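Local atomic coordinates of NleG5-1 effector (Enterobacteria phage YYZ-2008, PDB entry 5VGC), a protein that probably acts as a ubiquitin-protein transferase, being a bacterial effector of the NleG family with a RING-clan region, and binds calcium ions. Residues Y113-L118 against K178-H183; D120-C125 against A172-V177; S186-S189 against S193-V196. The protein carries 1 engineered substitution. All blocks are in the same frame, centred on the assembly; numbering follows the deposited sequence. Where two conformers were deposited one is given.

Contact 1: Y113-L118 against K178-H183; sequences YQLEEL and KTRAAH. With CA (calcium ion), chain E.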
# COMPACT_ATOMS: atom_id res chain seq x y z
N TYR A 113 -16.84 1.02 0.51
CA TYR A 113 -17.77 0.16 1.22
C TYR A 113 -18.36 0.87 2.45
O TYR A 113 -19.47 0.59 2.88
CB TYR A 113 -17.08 -1.17 1.54
CG TYR A 113 -16.53 -1.80 0.24
CD1 TYR A 113 -17.36 -2.53 -0.61
CD2 TYR A 113 -15.19 -1.63 -0.14
CE1 TYR A 113 -16.88 -3.08 -1.78
CE2 TYR A 113 -14.70 -2.17 -1.31
CZ TYR A 113 -15.54 -2.90 -2.13
OH TYR A 113 -15.06 -3.45 -3.30
N GLN A 114 -17.59 1.79 3.03
CA GLN A 114 -17.98 2.50 4.27
C GLN A 114 -18.78 3.82 4.01
O GLN A 114 -19.41 4.42 4.92
CB GLN A 114 -16.70 2.86 5.00
CG GLN A 114 -15.88 1.67 5.46
CD GLN A 114 -14.58 2.07 6.12
OE1 GLN A 114 -14.19 3.24 6.12
NE2 GLN A 114 -13.90 1.08 6.70
N LEU A 115 -18.71 4.26 2.76
CA LEU A 115 -19.14 5.60 2.42
C LEU A 115 -20.62 5.91 2.74
O LEU A 115 -20.93 6.93 3.38
CB LEU A 115 -18.87 5.90 0.94
CG LEU A 115 -18.98 7.35 0.52
CD1 LEU A 115 -17.85 8.18 1.12
CD2 LEU A 115 -18.96 7.44 -1.00
N GLU A 116 -21.50 5.02 2.27
CA GLU A 116 -22.95 5.21 2.38
C GLU A 116 -23.40 5.27 3.85
O GLU A 116 -24.14 6.18 4.24
CB GLU A 116 -23.72 4.14 1.59
CG GLU A 116 -24.21 4.58 0.22
CD GLU A 116 -25.71 4.92 0.21
OE1 GLU A 116 -26.11 5.82 0.98
OE2 GLU A 116 -26.47 4.27 -0.55
N GLU A 117 -22.91 4.32 4.64
CA GLU A 117 -23.07 4.32 6.09
C GLU A 117 -22.60 5.65 6.76
O GLU A 117 -23.31 6.26 7.59
CB GLU A 117 -22.35 3.09 6.68
CG GLU A 117 -22.14 3.07 8.19
CD GLU A 117 -21.99 1.69 8.80
OE1 GLU A 117 -22.34 0.69 8.13
OE2 GLU A 117 -21.54 1.61 9.97
N LEU A 118 -21.41 6.10 6.38
CA LEU A 118 -20.83 7.32 6.93
C LEU A 118 -21.68 8.57 6.57
O LEU A 118 -22.01 9.42 7.45
CB LEU A 118 -19.39 7.47 6.43
CG LEU A 118 -18.52 8.60 6.93
CD1 LEU A 118 -18.52 8.67 8.44
CD2 LEU A 118 -17.12 8.35 6.42
N LYS A 178 -16.29 12.53 1.18
CA LYS A 178 -16.30 12.18 -0.24
C LYS A 178 -14.94 12.27 -0.93
O LYS A 178 -14.67 11.51 -1.85
CB LYS A 178 -17.34 13.00 -0.99
CG LYS A 178 -18.78 12.58 -0.70
CD LYS A 178 -19.71 13.37 -1.59
CE LYS A 178 -21.17 13.01 -1.45
NZ LYS A 178 -21.92 13.80 -2.47
N THR A 179 -14.09 13.19 -0.49
CA THR A 179 -12.72 13.29 -1.01
C THR A 179 -11.76 12.40 -0.22
O THR A 179 -10.56 12.47 -0.46
CB THR A 179 -12.19 14.75 -1.01
OG1 THR A 179 -12.11 15.26 0.32
CG2 THR A 179 -13.08 15.66 -1.86
N ARG A 180 -12.25 11.58 0.72
CA ARG A 180 -11.37 10.71 1.51
C ARG A 180 -10.25 11.52 2.22
O ARG A 180 -9.14 11.01 2.46
CB ARG A 180 -10.77 9.59 0.62
CG ARG A 180 -11.72 8.43 0.32
CD ARG A 180 -12.78 8.76 -0.72
NE ARG A 180 -13.57 7.57 -1.08
CZ ARG A 180 -14.58 7.56 -1.96
NH1 ARG A 180 -14.95 8.68 -2.59
NH2 ARG A 180 -15.23 6.42 -2.21
N ALA A 181 -10.55 12.77 2.58
CA ALA A 181 -9.54 13.65 3.19
C ALA A 181 -9.36 13.28 4.65
O ALA A 181 -10.29 12.77 5.31
CB ALA A 181 -9.95 15.11 3.10
N ALA A 182 -8.16 13.57 5.15
CA ALA A 182 -7.81 13.30 6.52
C ALA A 182 -8.57 14.24 7.49
O ALA A 182 -9.01 15.33 7.12
CB ALA A 182 -6.31 13.47 6.67
N HIS A 183 -8.72 13.79 8.73
CA HIS A 183 -9.34 14.58 9.80
C HIS A 183 -8.47 15.80 9.99
O HIS A 183 -7.25 15.66 10.19
CB HIS A 183 -9.42 13.74 11.10
CG HIS A 183 -10.21 14.39 12.19
ND1 HIS A 183 -9.84 15.58 12.77
CD2 HIS A 183 -11.34 14.01 12.82
CE1 HIS A 183 -10.72 15.92 13.70
NE2 HIS A 183 -11.64 14.98 13.75
CA CA E . -7.08 9.71 2.74
O HOH W 1 -7.48 9.74 5.03
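L115 and R180 bring helix 111-125 against the Schellman motif that ends helix 170-178, within the NleG family region of the RING clan. R180 is the C-prime residue of that motif, its phi positive at 54°; A181 N reaches back to L176 O at 2.8 Å, and R180 N to V177 O. L115 points its CB toward this helix end and carries both meetings across the contact. With CG anti to the backbone N (chi1 -167°), it sends CD2 to the guanidinium of R180, where NH2 lies 4.1 Å from CD2. The methyl approaches the flat group obliquely, and the two side chains cross at about a right angle. The other branch, CD1, lies 4.5 Å from K178 CA, at the edge of contact; the long K178 chain leads its ammonium away from helix 111-125.

R180 reaches L115 because its chain bends at chi2, which carries the guanidinium back along its own helix end. There NH1 gives a hydrogen bond to K178 O of 2.9 Å and 146°, the donor tilted from the carbonyl plane. NE bonds S111 OG, and NH2 makes a weak bond to N112 OD1. Two bonds and a weak one restrict the rotation of the group and tie the end of one helix to the start of the other; a positive charge beside the carbonyls of a helix end is probably favourable. The main chain of R180 faces another task: its O binds a calcium ion at 2.5 Å, and a water oxygen binds the same calcium ion at 2.3 Å.

Contact 2: D120-C125 against A172-V177; sequences DKIEVC and ALIHLV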
# COMPACT_ATOMS: atom_id res chain seq x y z
N ASP A 120 -24.83 8.54 5.59
CA ASP A 120 -26.09 8.37 6.33
C ASP A 120 -25.95 8.83 7.77
O ASP A 120 -26.83 9.55 8.29
CB ASP A 120 -26.61 6.91 6.28
CG ASP A 120 -27.30 6.56 4.96
OD1 ASP A 120 -27.49 7.46 4.11
OD2 ASP A 120 -27.65 5.38 4.77
N LYS A 121 -24.85 8.45 8.43
CA LYS A 121 -24.68 8.90 9.81
C LYS A 121 -24.52 10.42 9.90
O LYS A 121 -25.09 11.05 10.81
CB LYS A 121 -23.54 8.21 10.54
CG LYS A 121 -23.51 8.59 12.02
CD LYS A 121 -22.86 7.52 12.85
CE LYS A 121 -23.00 7.86 14.33
NZ LYS A 121 -21.98 7.07 15.08
N ILE A 122 -23.77 11.01 8.97
CA ILE A 122 -23.70 12.49 8.96
C ILE A 122 -25.13 13.05 8.87
O ILE A 122 -25.58 13.85 9.75
CB ILE A 122 -22.79 13.03 7.83
CG1 ILE A 122 -21.33 12.77 8.22
CG2 ILE A 122 -23.04 14.52 7.59
CD1 ILE A 122 -20.34 12.99 7.10
N GLU A 123 -25.82 12.59 7.83
CA GLU A 123 -27.20 13.00 7.61
C GLU A 123 -28.07 12.88 8.88
O GLU A 123 -28.81 13.80 9.23
CB GLU A 123 -27.81 12.20 6.46
CG GLU A 123 -29.02 12.84 5.81
CD GLU A 123 -28.70 14.19 5.23
OE1 GLU A 123 -29.53 15.10 5.45
OE2 GLU A 123 -27.64 14.35 4.56
N VAL A 124 -27.97 11.76 9.58
CA VAL A 124 -28.73 11.60 10.82
C VAL A 124 -28.26 12.59 11.88
O VAL A 124 -29.10 13.19 12.56
CB VAL A 124 -28.69 10.14 11.36
CG1 VAL A 124 -29.23 10.05 12.79
CG2 VAL A 124 -29.49 9.21 10.43
N CYS A 125 -26.94 12.76 12.04
CA CYS A 125 -26.44 13.54 13.18
C CYS A 125 -26.52 15.06 12.98
O CYS A 125 -26.46 15.81 13.97
CB CYS A 125 -25.01 13.12 13.54
SG CYS A 125 -24.87 11.49 14.31
N ALA A 172 -19.24 20.67 4.53
CA ALA A 172 -17.79 20.51 4.66
C ALA A 172 -17.45 19.08 5.04
O ALA A 172 -16.55 18.48 4.45
CB ALA A 172 -17.23 21.48 5.68
N LEU A 173 -18.18 18.54 6.02
CA LEU A 173 -17.94 17.14 6.41
C LEU A 173 -18.19 16.16 5.23
O LEU A 173 -17.37 15.23 4.97
CB LEU A 173 -18.80 16.76 7.62
CG LEU A 173 -18.15 15.83 8.63
CD1 LEU A 173 -16.85 16.44 9.15
CD2 LEU A 173 -19.14 15.57 9.75
N ILE A 174 -19.30 16.39 4.53
CA ILE A 174 -19.59 15.63 3.31
C ILE A 174 -18.43 15.73 2.28
O ILE A 174 -18.02 14.69 1.68
CB ILE A 174 -20.93 16.04 2.69
CG1 ILE A 174 -22.06 15.50 3.60
CG2 ILE A 174 -21.06 15.47 1.25
CD1 ILE A 174 -23.44 16.02 3.28
N HIS A 175 -17.91 16.94 2.09
CA HIS A 175 -16.75 17.16 1.23
C HIS A 175 -15.50 16.42 1.72
O HIS A 175 -14.79 15.81 0.92
CB HIS A 175 -16.46 18.65 1.10
CG HIS A 175 -15.28 18.96 0.24
ND1 HIS A 175 -14.06 19.34 0.76
CD2 HIS A 175 -15.14 18.99 -1.11
CE1 HIS A 175 -13.22 19.57 -0.23
NE2 HIS A 175 -13.85 19.37 -1.37
N LEU A 176 -15.23 16.46 3.03
CA LEU A 176 -14.07 15.75 3.59
C LEU A 176 -14.20 14.24 3.38
O LEU A 176 -13.21 13.58 2.97
CB LEU A 176 -13.89 16.01 5.09
CG LEU A 176 -13.52 17.42 5.53
CD1 LEU A 176 -13.53 17.52 7.05
CD2 LEU A 176 -12.20 17.86 4.98
N VAL A 177 -15.40 13.71 3.66
CA VAL A 177 -15.61 12.27 3.53
C VAL A 177 -15.55 11.84 2.05
O VAL A 177 -14.80 10.90 1.69
CB VAL A 177 -16.93 11.83 4.20
CG1 VAL A 177 -17.31 10.39 3.83
CG2 VAL A 177 -16.80 11.97 5.70
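I122 presses into helix 170-178 from helix 111-125, forming the apolar seam of an antiparallel helix pair in the RING-clan region of the NleG family. The axes of 120-125 and 172-177 run antiparallel, at 169°, and approach to 10.7 Å, a separation bridged here by apolar side chains.

I122 can be followed outward. Its CB heads toward the facing helix and divides there into two branches. CG2, anti to the backbone N, is the shorter one and takes the flank of I174, lying 4.2 Å from I174 CG1. I174 does not aim its CB straight at I122, but the end of its side chain comes nearer. CG1, anti to the carbonyl carbon, stands 3.9 Å from L173 CD2. The chain continues nearly straight (chi2 168°), and its tip, CD1, settles into the angle between two residues one helical turn apart. I122 CD1 lies against L173, 3.9 Å from L173 CG and 4.1 Å from L173 CB, and also reaches V177.

The two sides of the seam close differently. Strand 152-157 supplies V154, which touches both I122 and L173, while I195 of the neighbouring strand also reaches L173. Toward the outer surface E123 forms a salt bridge through OE1 with K170, one turn before I174, beside the hydrocarbon. Further along the pair, I174 leans on L119, and V177 on L115 and L118. V177 receives the isoleucine tip with the methyl that lies beside its own backbone N: I122 CD1 to V177 CG2, 3.9 Å.

Contact 3: S186-S189 against S193-V196; sequences SRES and SMIV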
# COMPACT_ATOMS: atom_id res chain seq x y z
N SER A 186 -6.44 15.39 13.77
CA SER A 186 -5.65 14.18 14.01
C SER A 186 -4.98 13.60 12.76
O SER A 186 -4.06 12.78 12.87
CB SER A 186 -6.50 13.10 14.70
OG SER A 186 -7.45 12.53 13.82
N ARG A 187 -5.45 14.01 11.57
CA ARG A 187 -5.03 13.44 10.28
C ARG A 187 -5.37 11.94 10.09
O ARG A 187 -4.85 11.29 9.18
CB ARG A 187 -3.56 13.71 9.98
CG ARG A 187 -3.05 15.05 10.46
CD ARG A 187 -3.77 16.24 9.91
NE ARG A 187 -3.58 16.38 8.47
CZ ARG A 187 -4.21 17.27 7.68
NH1 ARG A 187 -5.11 18.13 8.18
NH2 ARG A 187 -3.94 17.30 6.37
N GLU A 188 -6.24 11.40 10.95
CA GLU A 188 -6.72 10.04 10.81
C GLU A 188 -7.79 10.03 9.72
O GLU A 188 -8.30 11.08 9.31
CB GLU A 188 -7.35 9.55 12.12
CG GLU A 188 -6.41 9.51 13.31
CD GLU A 188 -7.11 9.36 14.66
OE1 GLU A 188 -8.27 9.77 14.79
OE2 GLU A 188 -6.50 8.82 15.61
N SER A 189 -8.12 8.83 9.25
CA SER A 189 -9.25 8.66 8.34
C SER A 189 -10.52 8.89 9.12
O SER A 189 -10.67 8.40 10.24
CB SER A 189 -9.24 7.28 7.69
OG SER A 189 -8.54 7.32 6.45
N SER A 193 -17.70 6.26 13.90
CA SER A 193 -17.65 6.43 15.35
C SER A 193 -17.22 7.86 15.76
O SER A 193 -17.54 8.31 16.87
CB SER A 193 -16.73 5.39 15.96
OG SER A 193 -15.51 5.44 15.30
N MET A 194 -16.50 8.57 14.88
CA MET A 194 -16.17 9.99 15.12
C MET A 194 -17.37 10.95 15.04
O MET A 194 -17.29 12.05 15.61
CB MET A 194 -15.07 10.47 14.17
CG MET A 194 -13.72 9.80 14.38
SD MET A 194 -12.64 10.13 12.97
CE MET A 194 -11.29 9.06 13.37
N ILE A 195 -18.44 10.53 14.35
CA ILE A 195 -19.61 11.38 14.12
C ILE A 195 -20.55 11.13 15.26
O ILE A 195 -20.75 9.97 15.63
CB ILE A 195 -20.37 11.05 12.82
CG1 ILE A 195 -19.42 10.86 11.64
CG2 ILE A 195 -21.36 12.15 12.46
CD1 ILE A 195 -18.58 12.05 11.32
N VAL A 196 -21.12 12.19 15.83
CA VAL A 196 -22.01 12.06 16.99
C VAL A 196 -23.18 13.03 16.92
O VAL A 196 -23.04 14.12 16.34
CB VAL A 196 -21.25 12.25 18.33
CG1 VAL A 196 -20.20 11.17 18.52
CG2 VAL A 196 -20.58 13.61 18.43
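M194 stretches its thioether toward E188 and S189: CG stands anti to the carbonyl carbon (chi1 -66°), and the chain then runs extended to the terminal methyl. E188 leaves its backbone in the same way (chi1 -62°) and is likewise extended; the two chains cross obliquely, and CE of M194 makes the contacts. One methyl thus serves both residues. M194 CE lies 3.3 Å from S189 O and 3.4 Å from E188 OE1, while the aliphatic root of the glutamate contributes E188 CB at 4.2 Å from M194 CE. The sulfur stays a little further back, with M194 SD 3.8 Å from S189 O.

The contact joins the loop that follows helix 170-178 to the 3-10 turn leading into strand 195-196, which pairs with strand 152-157; both lie in the RING-clan region of the NleG family. M194 is buried, packs on M156 and M160, and its backbone bonds with R157 of strand 152-157; the side chain of S189 comes within about 5 Å of a calcium ion, nearest atoms counted.

The carboxylate is positioned mainly by partners of its own. OE1 accepts a hydrogen bond from M160 N, and S186 OG gives it a weak one of 3.0 Å to E188 OE1. The same hydroxyl weakly accepts E188 N, over 3.3 Å to S186 OG, as in an ST turn. R187, between them, has positive phi, and its NH1 bonds P184 O. The M194 methyl therefore makes a van der Waals contact with carbonyl and carboxylate, and the polar needs of OE1 are met by M160 and S186 instead.

Overall arrangement
Contact 2 is the buried one and wholly hydrocarbon; contact 1 lies at the surface, and contact 3 is partly buried. Contacts 1 and 2 share helix 111-125, their centres about 8 Å apart; contact 1 uses the end of helix 170-178 and the loop after it, contact 2 its body. As the helix ends, chemistry shifts from methyl packing to guanidinium bonds and calcium binding. The chain then runs on into contact 3, where oxygens face the terminal methyl of a methionine; H183 N probably bonds E188 O, joining it to contact 1. I195 returns to contact 2, touching C125. All three contacts belong to the RING-clan part of the protein.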